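Local coordinates for iron-chelator utilization protein (Thermobifida fusca TM51, PDB 4YHB) that binds FAD and probably works as a flavin-dependent reductase that releases iron from ferric siderophores, at residues G227-L232 against Y255-V260; L206-L211 against K233-L238; R157-L162 against Q181-P186. One frame throughout, in Å; residues are numbered along the deposited sequence.

Interaction 1 of 3, residues G227-L232 against Y255-V260. With FAD (flavin-adenine dinucleotide), chain C.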
# COMPACT_ATOMS: atom_id res chain seq x y z
N GLY A 227 5.82 -4.13 4.06
CA GLY A 227 6.20 -3.30 5.19
C GLY A 227 7.65 -2.88 5.09
O GLY A 227 8.18 -2.72 3.98
N GLU A 228 8.30 -2.71 6.24
CA GLU A 228 9.64 -2.14 6.28
C GLU A 228 10.65 -3.15 5.74
O GLU A 228 10.63 -4.33 6.14
CB GLU A 228 9.98 -1.71 7.71
CG GLU A 228 11.08 -0.64 7.81
CD GLU A 228 12.49 -1.23 7.82
OE1 GLU A 228 12.63 -2.46 7.99
OE2 GLU A 228 13.44 -0.45 7.65
N ALA A 229 11.52 -2.69 4.84
CA ALA A 229 12.36 -3.58 4.04
C ALA A 229 13.21 -4.54 4.87
O ALA A 229 13.27 -5.74 4.59
CB ALA A 229 13.24 -2.77 3.12
N ASP A 230 13.87 -4.01 5.90
CA ASP A 230 14.77 -4.81 6.72
C ASP A 230 14.02 -5.82 7.58
O ASP A 230 14.50 -6.93 7.82
CB ASP A 230 15.65 -3.92 7.59
CG ASP A 230 16.64 -3.09 6.78
OD1 ASP A 230 16.97 -3.49 5.64
OD2 ASP A 230 17.08 -2.03 7.28
N ALA A 231 12.83 -5.43 8.05
CA ALA A 231 11.97 -6.34 8.80
C ALA A 231 11.53 -7.51 7.94
O ALA A 231 11.31 -8.61 8.45
CB ALA A 231 10.74 -5.59 9.34
N LEU A 232 11.42 -7.29 6.64
CA LEU A 232 10.92 -8.31 5.73
C LEU A 232 11.99 -9.31 5.28
O LEU A 232 11.65 -10.37 4.77
CB LEU A 232 10.29 -7.66 4.49
CG LEU A 232 8.90 -7.05 4.65
CD1 LEU A 232 8.42 -6.43 3.35
CD2 LEU A 232 7.91 -8.09 5.10
N TYR A 255 8.07 -1.78 1.38
CA TYR A 255 7.38 -0.53 1.01
C TYR A 255 8.14 0.73 1.44
O TYR A 255 7.96 1.81 0.88
CB TYR A 255 5.97 -0.52 1.61
CG TYR A 255 4.95 -1.24 0.75
CD1 TYR A 255 5.34 -2.08 -0.29
CD2 TYR A 255 3.59 -1.04 0.94
CE1 TYR A 255 4.41 -2.73 -1.09
CE2 TYR A 255 2.64 -1.69 0.14
CZ TYR A 255 3.06 -2.53 -0.86
OH TYR A 255 2.13 -3.16 -1.65
N TRP A 256 8.99 0.57 2.43
CA TRP A 256 9.78 1.66 2.94
C TRP A 256 10.93 1.08 3.75
O TRP A 256 10.97 -0.12 4.01
CB TRP A 256 8.94 2.60 3.81
CG TRP A 256 8.57 2.02 5.17
CD1 TRP A 256 7.66 1.04 5.42
CD2 TRP A 256 9.09 2.43 6.43
NE1 TRP A 256 7.58 0.80 6.78
CE2 TRP A 256 8.44 1.65 7.42
CE3 TRP A 256 10.03 3.38 6.83
CZ2 TRP A 256 8.72 1.79 8.78
CZ3 TRP A 256 10.30 3.53 8.19
CH2 TRP A 256 9.65 2.73 9.14
N ARG A 257 11.87 1.94 4.13
CA ARG A 257 13.03 1.51 4.91
C ARG A 257 13.50 2.66 5.78
O ARG A 257 13.64 3.78 5.29
CB ARG A 257 14.16 1.04 3.97
CG ARG A 257 15.36 0.45 4.71
CD ARG A 257 16.35 -0.19 3.75
NE ARG A 257 17.45 -0.82 4.48
CZ ARG A 257 18.71 -0.80 4.08
NH1 ARG A 257 19.04 -0.17 2.95
NH2 ARG A 257 19.65 -1.39 4.80
N ARG A 258 13.72 2.39 7.07
CA ARG A 258 14.22 3.42 7.99
C ARG A 258 15.51 4.03 7.48
O ARG A 258 16.41 3.31 7.05
CB ARG A 258 14.47 2.83 9.40
CG ARG A 258 13.22 2.38 10.12
CD ARG A 258 13.58 1.76 11.48
NE ARG A 258 14.46 2.62 12.25
CZ ARG A 258 15.74 2.34 12.51
NH1 ARG A 258 16.27 1.21 12.05
NH2 ARG A 258 16.48 3.18 13.22
N GLY A 259 15.58 5.36 7.54
CA GLY A 259 16.76 6.09 7.11
C GLY A 259 16.85 6.29 5.61
O GLY A 259 17.81 6.89 5.11
N VAL A 260 15.85 5.80 4.88
CA VAL A 260 15.83 5.94 3.42
C VAL A 260 14.62 6.75 2.99
O VAL A 260 13.49 6.47 3.39
CB VAL A 260 15.82 4.58 2.71
CG1 VAL A 260 15.78 4.74 1.18
CG2 VAL A 260 17.02 3.74 3.15
PA FAD C . 10.13 9.89 2.91
O1A FAD C . 10.71 11.22 2.40
O2A FAD C . 10.14 8.78 1.79
O5B FAD C . 11.13 9.33 4.05
C5B FAD C . 11.64 10.18 5.01
C4B FAD C . 11.97 9.38 6.28
O4B FAD C . 10.81 8.91 6.92
C3B FAD C . 12.81 8.20 6.02
O3B FAD C . 13.70 8.12 7.08
C2B FAD C . 11.90 7.11 6.03
O2B FAD C . 12.47 5.89 6.51
C1B FAD C . 10.87 7.52 6.99
N9A FAD C . 9.53 7.00 6.73
C8A FAD C . 8.94 6.85 5.53
N7A FAD C . 7.71 6.35 5.72
C5A FAD C . 7.51 6.23 7.05
C6A FAD C . 6.45 5.78 7.84
N6A FAD C . 5.24 5.35 7.22
N1A FAD C . 6.57 5.76 9.18
C2A FAD C . 7.71 6.17 9.77
N3A FAD C . 8.75 6.61 9.05
C4A FAD C . 8.67 6.63 7.70
N1 FAD C . 2.38 4.32 2.56
C2 FAD C . 1.19 4.69 3.03
O2 FAD C . 1.13 5.40 4.02
N3 FAD C . 0.07 4.26 2.38
C4 FAD C . 0.14 3.48 1.28
O4 FAD C . -0.90 3.13 0.74
C4X FAD C . 1.37 3.07 0.77
N5 FAD C . 1.50 2.26 -0.35
C5X FAD C . 2.73 1.92 -0.80
C6 FAD C . 2.87 1.12 -1.93
C7 FAD C . 3.99 0.80 -2.36
C7M FAD C . 4.01 -0.10 -3.61
C8 FAD C . 5.09 1.13 -1.89
C8M FAD C . 6.43 0.70 -2.43
C9 FAD C . 5.14 1.92 -0.78
C9A FAD C . 3.90 2.45 -0.05
N10 FAD C . 3.75 3.21 1.02
C10 FAD C . 2.51 3.53 1.46
C1' FAD C . 4.95 3.69 1.75
C2' FAD C . 5.35 5.07 1.35
O2' FAD C . 5.67 5.09 0.01
C3' FAD C . 6.58 5.49 2.23
O3' FAD C . 6.18 5.37 3.56
C4' FAD C . 7.19 6.83 1.90
O4' FAD C . 8.47 6.88 2.36
C5' FAD C . 6.43 8.01 2.53
O5' FAD C . 6.77 9.25 1.95
P FAD C . 7.37 10.34 2.93
O1P FAD C . 7.67 11.51 1.96
O2P FAD C . 6.35 10.41 4.10
O3P FAD C . 8.76 10.25 3.66
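Three backbone-directed hydrogen bonds tie G227-L232 to Y255-V260. G227 O takes the N-H of Y255 (O to N 2.8 Å), W256 O receives A229 N, and R258 N gives its hydrogen to E228 OE2 over 2.9 Å, using the anti lone pair of that oxygen. The other oxygen of the same carboxylate, OE1, faces the helix start and takes A231 N (3.0 Å), with a weak bond from D230 N, so E228 is an N-cap that also grips the neighbouring loop. R257 O accepts from ribose O2B of FAD (2.7 Å). G227 suits its corner because its backbone angles would jam a side chain against the preceding carbonyl.

These segments lie at the C-terminal ends of two strands in a beta-alpha-beta unit, strand 221-226, helix 229-241, strand 250-256, where the parallel sheet meets FAD.

W256 is sandwiched: E228 CG makes a CH-pi contact 3.6 Å from the centroid of the six-membered ring, and the FAD adenine lies over the opposite face, while NE1 is held by D148. With E228 CG anti to the backbone N (chi1 -158°) and the chain bent beyond it, the methylenes cross the indole and the carboxylate passes on to R258. Y255 places one ring face against the benzenoid part of the flavin.

Charge pairing is peripheral. R257 NE, at the end of an extended chain, gives its N-H to D230 OD2 at 3.1 Å, nearly in the guanidinium plane, the two flat groups standing nearly perpendicular (83°); D230 OD1 also pairs with K233.

Interaction 2 of 3, residues L206-L211 against K233-L238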
# COMPACT_ATOMS: atom_id res chain seq x y z
N LEU A 206 7.92 -7.92 15.19
CA LEU A 206 6.59 -8.45 15.51
C LEU A 206 6.00 -9.32 14.40
O LEU A 206 5.38 -10.34 14.68
CB LEU A 206 5.62 -7.30 15.83
CG LEU A 206 5.73 -6.63 17.20
CD1 LEU A 206 4.96 -5.31 17.21
CD2 LEU A 206 5.20 -7.56 18.29
N LEU A 207 6.19 -8.92 13.15
CA LEU A 207 5.64 -9.69 12.03
C LEU A 207 6.34 -11.05 11.89
O LEU A 207 5.69 -12.08 11.70
CB LEU A 207 5.74 -8.91 10.72
CG LEU A 207 4.83 -7.69 10.64
CD1 LEU A 207 5.01 -6.96 9.31
CD2 LEU A 207 3.40 -8.09 10.83
N LEU A 208 7.67 -11.03 11.94
CA LEU A 208 8.46 -12.25 11.86
C LEU A 208 8.08 -13.21 12.99
O LEU A 208 7.87 -14.40 12.77
CB LEU A 208 9.95 -11.93 11.94
CG LEU A 208 10.91 -13.12 12.01
CD1 LEU A 208 10.86 -13.93 10.71
CD2 LEU A 208 12.32 -12.65 12.30
N ARG A 209 7.97 -12.67 14.20
CA ARG A 209 7.64 -13.48 15.37
C ARG A 209 6.27 -14.13 15.22
O ARG A 209 6.10 -15.29 15.57
CB ARG A 209 7.68 -12.63 16.64
CG ARG A 209 9.08 -12.26 17.08
CD ARG A 209 9.05 -11.46 18.39
NE ARG A 209 10.37 -10.94 18.73
CZ ARG A 209 11.28 -11.61 19.43
NH1 ARG A 209 11.01 -12.84 19.87
NH2 ARG A 209 12.45 -11.06 19.69
N ALA A 210 5.29 -13.39 14.70
CA ALA A 210 3.96 -13.96 14.48
C ALA A 210 3.97 -15.05 13.41
O ALA A 210 3.31 -16.09 13.56
CB ALA A 210 2.97 -12.86 14.10
N LEU A 211 4.71 -14.81 12.33
CA LEU A 211 4.86 -15.79 11.25
C LEU A 211 5.49 -17.10 11.73
O LEU A 211 5.05 -18.19 11.36
CB LEU A 211 5.70 -15.19 10.12
CG LEU A 211 5.88 -16.07 8.88
CD1 LEU A 211 4.55 -16.32 8.20
CD2 LEU A 211 6.85 -15.41 7.92
N LYS A 233 13.26 -8.96 5.45
CA LYS A 233 14.35 -9.83 5.00
C LYS A 233 14.34 -11.20 5.68
O LYS A 233 14.46 -12.22 4.99
CB LYS A 233 15.71 -9.15 5.21
CG LYS A 233 16.06 -8.11 4.16
CD LYS A 233 17.40 -7.46 4.47
CE LYS A 233 17.59 -6.17 3.68
NZ LYS A 233 18.85 -5.46 4.07
N PRO A 234 14.18 -11.26 7.01
CA PRO A 234 14.10 -12.58 7.62
C PRO A 234 12.82 -13.32 7.27
O PRO A 234 12.83 -14.55 7.33
CB PRO A 234 14.14 -12.29 9.11
CG PRO A 234 13.66 -10.90 9.23
CD PRO A 234 14.24 -10.21 8.05
N ILE A 235 11.74 -12.61 6.93
CA ILE A 235 10.48 -13.24 6.53
C ILE A 235 10.65 -13.92 5.18
O ILE A 235 10.20 -15.04 4.97
CB ILE A 235 9.32 -12.19 6.47
CG1 ILE A 235 8.96 -11.73 7.88
CG2 ILE A 235 8.07 -12.78 5.80
CD1 ILE A 235 7.97 -10.58 7.95
N ARG A 236 11.30 -13.21 4.25
CA ARG A 236 11.62 -13.76 2.93
C ARG A 236 12.44 -15.05 3.07
O ARG A 236 12.10 -16.09 2.49
CB ARG A 236 12.38 -12.71 2.11
CG ARG A 236 12.90 -13.16 0.76
CD ARG A 236 13.64 -12.02 0.04
NE ARG A 236 12.76 -10.92 -0.36
CZ ARG A 236 12.68 -9.73 0.25
NH1 ARG A 236 13.44 -9.46 1.31
NH2 ARG A 236 11.85 -8.81 -0.20
N ARG A 237 13.49 -14.98 3.88
CA ARG A 237 14.39 -16.10 4.12
C ARG A 237 13.66 -17.31 4.69
O ARG A 237 13.87 -18.45 4.26
CB ARG A 237 15.53 -15.68 5.05
CG ARG A 237 16.57 -14.81 4.38
CD ARG A 237 17.70 -14.43 5.37
NE ARG A 237 17.34 -13.34 6.28
CZ ARG A 237 17.60 -13.34 7.58
NH1 ARG A 237 18.16 -14.40 8.15
NH2 ARG A 237 17.25 -12.29 8.30
N LEU A 238 12.76 -17.06 5.64
CA LEU A 238 12.02 -18.13 6.30
C LEU A 238 11.13 -18.86 5.30
O LEU A 238 11.03 -20.09 5.32
CB LEU A 238 11.19 -17.55 7.44
CG LEU A 238 10.56 -18.53 8.41
CD1 LEU A 238 11.64 -19.29 9.17
CD2 LEU A 238 9.65 -17.77 9.36
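L211 and L238 reach toward each other tip to tip, their CD2 methyls 3.9 Å apart, while the other main pairs meet at a slant. In L211 the CG lies anti to the backbone N (chi1 -177°), which carries its CD2 branch across the gap between the helices; there the same methyl also rests on I235 CG2 at 3.6 Å. The reach of the leucine thus puts one methyl against both I235 and L238.

I235 spreads its two branches in different directions. CG2 goes to L211, whereas the longer arm, CG1 with CD1, extends toward the preceding turn of helix 206-212, its CD1 lying 3.9 Å from L207 CB and near the backbone N of L208. The beta-branched isoleucine thus spans a whole helical turn. L208 leans across to the second helix: its CD2 lies 3.7 Å from P234 CB and close to CG of the same ring, and its CD1 lies about equally far from I235 CG1 (4.1 Å) and L238 CD2 (4.2 Å). P234 offers a compact apolar ring here. Having no N-H, it cannot bond to the preceding turn; the I235 N lacks that bond too, and the helix is kinked at this point.

The helix segments run nearly parallel, at 23° with axes 9.6 Å apart. L207 and A210 touch strand 167-174 of the parallel sheet, while L232, earlier in helix 229-241, touches strand 221-226.

No hydrogen bond crosses between the two segments. Side chain meets side chain through aliphatic carbon alone, so this pairing depends on shape fit and on hiding apolar surface from water.

Interaction 3 of 3, residues R157-L162 against Q181-P186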
# COMPACT_ATOMS: atom_id res chain seq x y z
N ARG A 157 -7.47 -4.08 1.39
CA ARG A 157 -8.18 -4.15 0.11
C ARG A 157 -8.30 -5.59 -0.35
O ARG A 157 -9.35 -6.01 -0.82
CB ARG A 157 -7.48 -3.32 -0.97
CG ARG A 157 -8.15 -3.50 -2.33
CD ARG A 157 -7.62 -2.55 -3.38
NE ARG A 157 -8.16 -2.88 -4.71
CZ ARG A 157 -7.83 -2.25 -5.83
NH1 ARG A 157 -6.96 -1.24 -5.79
NH2 ARG A 157 -8.36 -2.63 -7.00
N ARG A 158 -7.22 -6.35 -0.20
CA ARG A 158 -7.21 -7.78 -0.52
C ARG A 158 -8.26 -8.54 0.28
O ARG A 158 -9.10 -9.25 -0.27
CB ARG A 158 -5.82 -8.36 -0.26
CG ARG A 158 -5.71 -9.87 -0.44
CD ARG A 158 -6.13 -10.25 -1.83
NE ARG A 158 -5.26 -11.24 -2.44
CZ ARG A 158 -5.56 -11.85 -3.58
NH1 ARG A 158 -6.70 -11.55 -4.19
NH2 ARG A 158 -4.73 -12.74 -4.11
N ILE A 159 -8.22 -8.36 1.60
CA ILE A 159 -9.17 -9.03 2.48
C ILE A 159 -10.62 -8.71 2.11
O ILE A 159 -11.46 -9.61 2.06
CB ILE A 159 -8.92 -8.63 3.94
CG1 ILE A 159 -7.63 -9.27 4.43
CG2 ILE A 159 -10.06 -9.09 4.82
CD1 ILE A 159 -7.21 -8.85 5.82
N GLU A 160 -10.91 -7.45 1.81
CA GLU A 160 -12.29 -7.07 1.56
C GLU A 160 -12.79 -7.53 0.18
O GLU A 160 -13.99 -7.56 -0.07
CB GLU A 160 -12.46 -5.56 1.75
CG GLU A 160 -12.30 -5.18 3.23
CD GLU A 160 -12.64 -3.73 3.56
OE1 GLU A 160 -12.56 -2.86 2.65
OE2 GLU A 160 -12.97 -3.46 4.74
N GLU A 161 -11.87 -7.94 -0.69
CA GLU A 161 -12.24 -8.39 -2.04
C GLU A 161 -12.27 -9.92 -2.16
O GLU A 161 -12.73 -10.47 -3.17
CB GLU A 161 -11.27 -7.79 -3.07
CG GLU A 161 -11.43 -6.28 -3.22
CD GLU A 161 -10.45 -5.64 -4.20
OE1 GLU A 161 -9.55 -6.34 -4.73
OE2 GLU A 161 -10.57 -4.41 -4.42
N LEU A 162 -11.80 -10.61 -1.13
CA LEU A 162 -11.81 -12.07 -1.13
C LEU A 162 -13.23 -12.64 -1.12
O LEU A 162 -14.12 -12.08 -0.48
CB LEU A 162 -11.03 -12.61 0.08
CG LEU A 162 -9.51 -12.47 0.03
CD1 LEU A 162 -8.88 -12.93 1.33
CD2 LEU A 162 -8.93 -13.25 -1.15
N GLN A 181 -8.48 -1.39 12.73
CA GLN A 181 -9.59 -1.06 11.84
C GLN A 181 -10.61 -2.19 11.83
O GLN A 181 -10.28 -3.34 12.09
CB GLN A 181 -9.07 -0.80 10.41
CG GLN A 181 -8.02 0.29 10.34
CD GLN A 181 -7.58 0.58 8.90
OE1 GLN A 181 -8.23 0.15 7.95
NE2 GLN A 181 -6.49 1.31 8.74
N GLU A 182 -11.86 -1.85 11.53
CA GLU A 182 -12.89 -2.85 11.32
C GLU A 182 -12.94 -3.19 9.84
O GLU A 182 -13.27 -2.35 9.02
CB GLU A 182 -14.25 -2.34 11.80
CG GLU A 182 -14.23 -1.87 13.24
CD GLU A 182 -15.59 -1.43 13.74
OE1 GLU A 182 -16.42 -0.97 12.92
OE2 GLU A 182 -15.83 -1.53 14.96
N LEU A 183 -12.59 -4.43 9.51
CA LEU A 183 -12.47 -4.87 8.12
C LEU A 183 -13.60 -5.80 7.71
O LEU A 183 -14.06 -6.63 8.51
CB LEU A 183 -11.12 -5.55 7.91
CG LEU A 183 -9.87 -4.70 8.17
CD1 LEU A 183 -8.62 -5.54 7.95
CD2 LEU A 183 -9.87 -3.48 7.25
N ASP A 184 -14.05 -5.68 6.47
CA ASP A 184 -15.07 -6.57 5.93
C ASP A 184 -14.43 -7.84 5.38
O ASP A 184 -14.15 -7.95 4.19
CB ASP A 184 -15.89 -5.88 4.83
CG ASP A 184 -17.23 -6.54 4.59
OD1 ASP A 184 -17.46 -7.67 5.10
OD2 ASP A 184 -18.07 -5.94 3.88
N ALA A 185 -14.20 -8.80 6.26
CA ALA A 185 -13.43 -10.00 5.93
C ALA A 185 -14.36 -11.19 5.72
O ALA A 185 -15.49 -11.19 6.21
CB ALA A 185 -12.43 -10.28 7.03
N PRO A 186 -13.88 -12.22 4.99
CA PRO A 186 -14.67 -13.44 4.86
C PRO A 186 -14.97 -14.06 6.22
O PRO A 186 -14.28 -13.78 7.20
CB PRO A 186 -13.76 -14.37 4.04
CG PRO A 186 -12.88 -13.44 3.27
CD PRO A 186 -12.64 -12.28 4.20
O HOH W 1 -12.76 -1.38 6.34
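The carboxylates of E160 and D184 stand almost perpendicular, their planes 85° apart, and only the first is used across the contact. Its OE2 is met on the anti side, somewhat out of the carboxylate plane, by D184 N at 3.0 Å, in a bond that is practically straight (177° at the hydrogen). A water donates to the same OE2 and also to E182 O (2.9 Å), bridging the glutamate to the loop a second time. The other oxygen, OE1, forms salt bridges with R92 and R93, so both ends of the group are anchored and its rotation is restricted. On the helix itself, the guanidinium of R157 has the E161 carboxylate at its edge, NE to OE2 2.9 Å, though the bond is tilted from both planes.

E160 CG lies anti to the carbonyl carbon (chi1 -69°), and from there the extended chain runs out to the loop backbone. A glutamate is long enough to span this distance and can accept several donors at once. D184 is the centre of an inverse gamma turn, and its carbonyl in turn receives the E160 CA-H (CA to O 3.3 Å).

Beside this polar grip lies an apolar seam. I159 CG2 presses on A185 CB at 3.5 Å, an approach tighter than usual for two carbons, which the small alanine suits; CD1 of the isoleucine meets L183 CD1 more loosely. P186 sets its ring CG against L162 CB at 3.8 Å.

The loop between strands 167-174 and 190-195 is thereby laid along the C-terminal part of helix 152-161. Beneath both, I159 and L183 share F172 of strand 167-174, L162 and P186 share V168, and I159 also reaches L145 of strand 142-147.

All three contacts lie in the parallel-sheet domain, and each mixes buried with more exposed residues. Interaction 1 buries G227, E228, Y255 and W256 but has an exposed edge at R258; interaction 2 buries L207, L211 and I235; interaction 3 buries I159 and P186 and exposes D184. Interactions 1 and 2 share helix 229-241: the first joins its start to the loop 255-260 that holds FAD, the second uses its following turns. They touch where R257 and K233 bring like charges close, with D230 pairing with both. Interaction 3 stands apart on helix 152-161. Chemistry follows place: mixed bonding at the cofactor, aliphatic contact between helices, a carboxylate-to-backbone bond beside an apolar seam under a loop.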